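PDB 5EJY: myosin-I heavy chain from Dictyostelium discoideum, which moves along actin filaments as an ATP-driven motor and acts in early phagocytosis and adhesion, the chain here being a MyTH4-FERM unit of its tail. Local coordinates for residues S325-D330 and L411-H416; L421-N426 and I436-P441. One frame throughout, in Å; residues are numbered along the deposited sequence.

Contact 1: residues S325-D330 and L411-H416; sequences SNYCKD and LVVCEH
Tyr327 OH and the backbone N of Val413 share one water: it accepts the N-H of Val413 at 2.9 Å from N and lies a longer 3.2 Å from Tyr327 OH. This bridge is the polar part of the contact; the rest is apolar packing around the Tyr327 ring. CD1 of Leu411 sits over the middle of one ring face, 3.9 Å from the centroid and only 5° off the normal, a well-centred CH-pi contact. Further along the ring, CB of the same leucine comes to 3.6 Å from Tyr327 CE1. Val413 arrives obliquely, its CG2 3.5 Å from Tyr327 CE1, and the same methyl also meets Asn326 CB at 3.6 Å. With CG of Tyr327 anti to its carbonyl carbon (chi1 -67°), the ring reaches from the loop to the strand, where Leu406 and Val428 also touch it. Within the loop, Lys329 NZ bonds to Ser325 O from above the carbonyl plane, while Asp330 caps helix 331-346 through the N of Tyr333. Here the loop between helices 304-322 and 331-346 of the central (F2) lobe docks on the first strand of the PH-like F3 lobe, an interlobe contact of the FERM cloverleaf.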
loop_
_atom_site.group_PDB
_atom_site.type_symbol
_atom_site.label_atom_id
_atom_site.label_comp_id
_atom_site.label_asym_id
_atom_site.label_seq_id
_atom_site.Cartn_x
_atom_site.Cartn_y
_atom_site.Cartn_z
ATOM N N SER A 325 1.006 -25.607 3.353
ATOM C CA SER A 325 0.167 -26.637 3.984
ATOM C C SER A 325 -1.280 -26.181 4.243
ATOM O O SER A 325 -2.183 -27.009 4.340
ATOM C CB SER A 325 0.808 -27.193 5.267
ATOM O OG SER A 325 1.009 -26.175 6.231
ATOM N N ASN A 326 -1.502 -24.873 4.341
ATOM C CA ASN A 326 -2.864 -24.361 4.523
ATOM C C ASN A 326 -3.732 -24.598 3.301
ATOM O O ASN A 326 -4.958 -24.550 3.390
ATOM C CB ASN A 326 -2.857 -22.858 4.833
ATOM C CG ASN A 326 -2.392 -22.550 6.237
ATOM O OD1 ASN A 326 -2.624 -23.324 7.164
ATOM N ND2 ASN A 326 -1.736 -21.409 6.404
ATOM N N TYR A 327 -3.092 -24.833 2.155
ATOM C CA TYR A 327 -3.808 -25.016 0.897
ATOM C C TYR A 327 -3.691 -26.443 0.352
ATOM O O TYR A 327 -4.600 -26.937 -0.308
ATOM C CB TYR A 327 -3.275 -24.032 -0.161
ATOM C CG TYR A 327 -3.567 -22.572 0.127
ATOM C CD1 TYR A 327 -4.838 -22.155 0.495
ATOM C CD2 TYR A 327 -2.562 -21.605 0.017
ATOM C CE1 TYR A 327 -5.111 -20.806 0.745
ATOM C CE2 TYR A 327 -2.822 -20.262 0.271
ATOM C CZ TYR A 327 -4.097 -19.871 0.632
ATOM O OH TYR A 327 -4.359 -18.546 0.882
ATOM N N CYS A 328 -2.562 -27.092 0.611
ATOM C CA CYS A 328 -2.302 -28.420 0.057
ATOM C C CYS A 328 -1.452 -29.259 1.005
ATOM O O CYS A 328 -0.414 -28.801 1.489
ATOM C CB CYS A 328 -1.601 -28.296 -1.303
ATOM S SG CYS A 328 -1.161 -29.873 -2.096
ATOM N N LYS A 329 -1.891 -30.487 1.273
ATOM C CA LYS A 329 -1.156 -31.378 2.164
ATOM C C LYS A 329 -0.732 -32.664 1.439
ATOM O O LYS A 329 -0.154 -33.572 2.041
ATOM C CB LYS A 329 -2.002 -31.713 3.401
ATOM C CG LYS A 329 -2.543 -30.493 4.156
ATOM C CD LYS A 329 -3.345 -30.891 5.395
ATOM C CE LYS A 329 -4.030 -29.690 6.045
ATOM N NZ LYS A 329 -3.068 -28.594 6.392
ATOM N N ASP A 330 -1.021 -32.732 0.143
ATOM C CA ASP A 330 -0.739 -33.921 -0.652
ATOM C C ASP A 330 0.728 -33.981 -1.086
ATOM O O ASP A 330 1.137 -33.303 -2.037
ATOM C CB ASP A 330 -1.657 -33.949 -1.874
ATOM C CG ASP A 330 -1.396 -35.140 -2.772
ATOM O OD1 ASP A 330 -0.326 -35.769 -2.645
ATOM O OD2 ASP A 330 -2.260 -35.440 -3.619
ATOM N N LEU A 411 -7.689 -17.368 -3.205
ATOM C CA LEU A 411 -7.626 -18.270 -2.063
ATOM C C LEU A 411 -7.616 -17.514 -0.743
ATOM O O LEU A 411 -6.930 -16.495 -0.605
ATOM C CB LEU A 411 -6.376 -19.144 -2.154
ATOM C CG LEU A 411 -6.239 -19.987 -3.422
ATOM C CD1 LEU A 411 -5.002 -20.857 -3.340
ATOM C CD2 LEU A 411 -7.504 -20.826 -3.641
ATOM N N VAL A 412 -8.369 -18.025 0.228
ATOM C CA VAL A 412 -8.427 -17.435 1.560
ATOM C C VAL A 412 -8.460 -18.551 2.607
ATOM O O VAL A 412 -9.338 -19.417 2.569
ATOM C CB VAL A 412 -9.686 -16.556 1.744
ATOM C CG1 VAL A 412 -9.688 -15.906 3.129
ATOM C CG2 VAL A 412 -9.774 -15.492 0.648
ATOM N N VAL A 413 -7.510 -18.528 3.534
ATOM C CA VAL A 413 -7.467 -19.519 4.615
ATOM C C VAL A 413 -8.433 -19.107 5.724
ATOM O O VAL A 413 -8.362 -17.984 6.234
ATOM C CB VAL A 413 -6.045 -19.657 5.198
ATOM C CG1 VAL A 413 -6.026 -20.634 6.385
ATOM C CG2 VAL A 413 -5.065 -20.099 4.122
ATOM N N CYS A 414 -9.338 -20.014 6.097
ATOM C CA CYS A 414 -10.356 -19.698 7.081
ATOM C C CYS A 414 -10.520 -20.773 8.151
ATOM O O CYS A 414 -10.019 -21.894 8.031
ATOM C CB CYS A 414 -11.725 -19.496 6.416
ATOM S SG CYS A 414 -11.793 -18.236 5.152
ATOM N N GLU A 415 -11.255 -20.409 9.190
ATOM C CA GLU A 415 -11.736 -21.390 10.149
ATOM C C GLU A 415 -13.106 -20.960 10.646
ATOM O O GLU A 415 -13.509 -19.810 10.477
ATOM C CB GLU A 415 -10.744 -21.555 11.298
ATOM C CG GLU A 415 -10.525 -20.310 12.125
ATOM C CD GLU A 415 -9.318 -20.442 13.039
ATOM O OE1 GLU A 415 -8.278 -20.962 12.577
ATOM O OE2 GLU A 415 -9.413 -20.038 14.218
ATOM N N HIS A 416 -13.846 -21.889 11.240
ATOM C CA HIS A 416 -15.146 -21.547 11.782
ATOM C C HIS A 416 -15.309 -22.218 13.147
ATOM O O HIS A 416 -14.543 -23.119 13.505
ATOM C CB HIS A 416 -16.281 -21.946 10.832
ATOM C CG HIS A 416 -16.626 -23.401 10.871
ATOM N ND1 HIS A 416 -17.486 -23.937 11.807
ATOM C CD2 HIS A 416 -16.216 -24.437 10.100
ATOM C CE1 HIS A 416 -17.598 -25.238 11.606
ATOM N NE2 HIS A 416 -16.837 -25.568 10.576
HETATM O O HOH W 1 -5.427 -16.579 3.233
#

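Contact 2: residues L421-N426 and I436-P441; sequences LPYPKN and INIYDP
Tyr423 leaves the loop with its CB directed to strand 436-440, and its ring lies between two apolar groups. At CD1 the neighbour is the CG2 branch of Ile438, a loose 4.1 Å off. Beyond it the CD1 methyl of Ile438 takes over, 3.8 Å from Tyr423 CE1 and 3.6 Å from CZ. That methyl stands over the face, displaced toward CZ at the hydroxyl end, 20° off the normal at the centroid, in a CH-pi contact; Pro422 CG packs on the opposite face, near the rim. The hydroxyl oxygen at the tip is still 3.9 Å from Ile438 CD1, but its hydrogen-bond partner is Glu448 OE1 on strand 445-450. CG of Asp440, anti to the backbone N (chi1 -175°), brings the carboxylate to the loop, where OD2 lies 3.5 Å from Pro424 CG. The other carboxylate oxygen is gripped twice: a water donates to Asp440 OD1 at 2.6 Å, and the N-H of Ala442 bonds to it in an Asx turn at the strand's end. The same water donates to Asn426 O at 2.8 Å. A loop joining the first two strands thus folds back over the third, across the antiparallel sheet of the PH-like F3 lobe of a FERM domain.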
loop_
_atom_site.group_PDB
_atom_site.type_symbol
_atom_site.label_atom_id
_atom_site.label_comp_id
_atom_site.label_asym_id
_atom_site.label_seq_id
_atom_site.Cartn_x
_atom_site.Cartn_y
_atom_site.Cartn_z
ATOM N N LEU A 421 -22.805 -26.525 11.615
ATOM C CA LEU A 421 -22.398 -26.614 10.221
ATOM C C LEU A 421 -21.523 -27.844 10.029
ATOM O O LEU A 421 -20.745 -28.195 10.904
ATOM C CB LEU A 421 -21.638 -25.357 9.802
ATOM C CG LEU A 421 -22.468 -24.079 9.814
ATOM C CD1 LEU A 421 -21.600 -22.868 9.467
ATOM C CD2 LEU A 421 -23.623 -24.204 8.842
ATOM N N PRO A 422 -21.627 -28.484 8.858
ATOM C CA PRO A 422 -20.959 -29.757 8.551
ATOM C C PRO A 422 -19.471 -29.685 8.254
ATOM O O PRO A 422 -18.814 -30.716 8.352
ATOM C CB PRO A 422 -21.690 -30.239 7.300
ATOM C CG PRO A 422 -22.217 -29.014 6.671
ATOM C CD PRO A 422 -22.546 -28.067 7.786
ATOM N N TYR A 423 -18.952 -28.519 7.878
ATOM C CA TYR A 423 -17.560 -28.418 7.431
ATOM C C TYR A 423 -16.570 -28.599 8.564
ATOM O O TYR A 423 -16.887 -28.327 9.716
ATOM C CB TYR A 423 -17.326 -27.062 6.760
ATOM C CG TYR A 423 -18.554 -26.589 6.041
ATOM C CD1 TYR A 423 -18.981 -27.218 4.881
ATOM C CD2 TYR A 423 -19.318 -25.548 6.547
ATOM C CE1 TYR A 423 -20.114 -26.799 4.228
ATOM C CE2 TYR A 423 -20.457 -25.126 5.901
ATOM C CZ TYR A 423 -20.853 -25.758 4.747
ATOM O OH TYR A 423 -21.990 -25.341 4.104
ATOM N N PRO A 424 -15.358 -29.062 8.231
ATOM C CA PRO A 424 -14.226 -29.101 9.157
ATOM C C PRO A 424 -13.892 -27.698 9.651
ATOM O O PRO A 424 -14.198 -26.717 8.960
ATOM C CB PRO A 424 -13.086 -29.640 8.288
ATOM C CG PRO A 424 -13.774 -30.401 7.200
ATOM C CD PRO A 424 -15.018 -29.626 6.916
ATOM N N LYS A 425 -13.272 -27.613 10.824
ATOM C CA LYS A 425 -12.977 -26.336 11.461
ATOM C C LYS A 425 -12.077 -25.481 10.588
ATOM O O LYS A 425 -12.238 -24.260 10.521
ATOM C CB LYS A 425 -12.288 -26.545 12.811
ATOM C CG LYS A 425 -11.441 -25.349 13.235
ATOM C CD LYS A 425 -10.718 -25.565 14.555
ATOM C CE LYS A 425 -9.788 -24.391 14.844
ATOM N NZ LYS A 425 -9.011 -24.575 16.102
ATOM N N ASN A 426 -11.107 -26.125 9.951
ATOM C CA ASN A 426 -10.185 -25.431 9.068
ATOM C C ASN A 426 -10.536 -25.735 7.627
ATOM O O ASN A 426 -10.656 -26.896 7.237
ATOM C CB ASN A 426 -8.739 -25.830 9.365
ATOM C CG ASN A 426 -8.362 -25.604 10.815
ATOM O OD1 ASN A 426 -7.960 -24.505 11.205
ATOM N ND2 ASN A 426 -8.495 -26.646 11.624
ATOM N N ILE A 436 -18.465 -18.861 -4.291
ATOM C CA ILE A 436 -17.611 -18.950 -3.121
ATOM C C ILE A 436 -17.513 -20.400 -2.697
ATOM O O ILE A 436 -18.439 -20.954 -2.104
ATOM C CB ILE A 436 -18.177 -18.118 -1.961
ATOM C CG1 ILE A 436 -18.382 -16.667 -2.413
ATOM C CG2 ILE A 436 -17.239 -18.193 -0.760
ATOM C CD1 ILE A 436 -19.215 -15.835 -1.469
ATOM N N ASN A 437 -16.381 -21.013 -2.992
ATOM C CA ASN A 437 -16.229 -22.443 -2.801
ATOM C C ASN A 437 -15.541 -22.832 -1.499
ATOM O O ASN A 437 -14.448 -22.368 -1.181
ATOM C CB ASN A 437 -15.513 -23.045 -4.009
ATOM C CG ASN A 437 -16.182 -22.658 -5.312
ATOM O OD1 ASN A 437 -17.307 -23.074 -5.579
ATOM N ND2 ASN A 437 -15.508 -21.834 -6.119
ATOM N N ILE A 438 -16.204 -23.686 -0.735
ATOM C CA ILE A 438 -15.622 -24.211 0.481
ATOM C C ILE A 438 -14.835 -25.451 0.115
ATOM O O ILE A 438 -15.386 -26.417 -0.431
ATOM C CB ILE A 438 -16.715 -24.563 1.529
ATOM C CG1 ILE A 438 -17.525 -23.307 1.882
ATOM C CG2 ILE A 438 -16.074 -25.155 2.769
ATOM C CD1 ILE A 438 -18.830 -23.574 2.669
ATOM N N TYR A 439 -13.550 -25.429 0.445
ATOM C CA TYR A 439 -12.624 -26.455 0.022
ATOM C C TYR A 439 -11.908 -27.017 1.231
ATOM O O TYR A 439 -11.537 -26.280 2.146
ATOM C CB TYR A 439 -11.617 -25.843 -0.949
ATOM C CG TYR A 439 -10.504 -26.750 -1.403
ATOM C CD1 TYR A 439 -10.683 -27.612 -2.476
ATOM C CD2 TYR A 439 -9.260 -26.714 -0.790
ATOM C CE1 TYR A 439 -9.663 -28.426 -2.915
ATOM C CE2 TYR A 439 -8.232 -27.519 -1.224
ATOM C CZ TYR A 439 -8.438 -28.376 -2.288
ATOM O OH TYR A 439 -7.419 -29.192 -2.727
ATOM N N ASP A 440 -11.721 -28.330 1.249
ATOM C CA ASP A 440 -11.034 -28.959 2.366
ATOM C C ASP A 440 -9.627 -29.342 1.953
ATOM O O ASP A 440 -9.439 -30.286 1.182
ATOM C CB ASP A 440 -11.790 -30.205 2.833
ATOM C CG ASP A 440 -11.185 -30.815 4.073
ATOM O OD1 ASP A 440 -10.084 -30.386 4.477
ATOM O OD2 ASP A 440 -11.812 -31.728 4.653
ATOM N N PRO A 441 -8.624 -28.627 2.483
ATOM C CA PRO A 441 -7.233 -28.871 2.082
ATOM C C PRO A 441 -6.712 -30.218 2.591
ATOM O O PRO A 441 -5.725 -30.730 2.067
ATOM C CB PRO A 441 -6.474 -27.697 2.721
ATOM C CG PRO A 441 -7.318 -27.274 3.866
ATOM C CD PRO A 441 -8.743 -27.521 3.450
HETATM O O HOH W 2 -9.432 -29.337 6.802
#

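In the fold
Contacts 1 and 2 both reach the same antiparallel sheet of the F3 lobe, their centres about 9 Å apart. Strand 411-415 carries contact 1 at one end; at the other, the chain runs through His416 into the loop of contact 2. His416 N lies 3.0 Å from Lys425 O, a probable backbone hydrogen bond, and its ring adds a side-chain bond, a probable hydrogen bond from NE2 to Tyr423 O (2.9 Å). The imidazole therefore ties the backbone of 421-426 to the strand that leads into it. Contact 1 faces outward to the F2 lobe, whereas contact 2 is internal to F3: one joins two lobes, the other packs a loop on a strand of the same lobe.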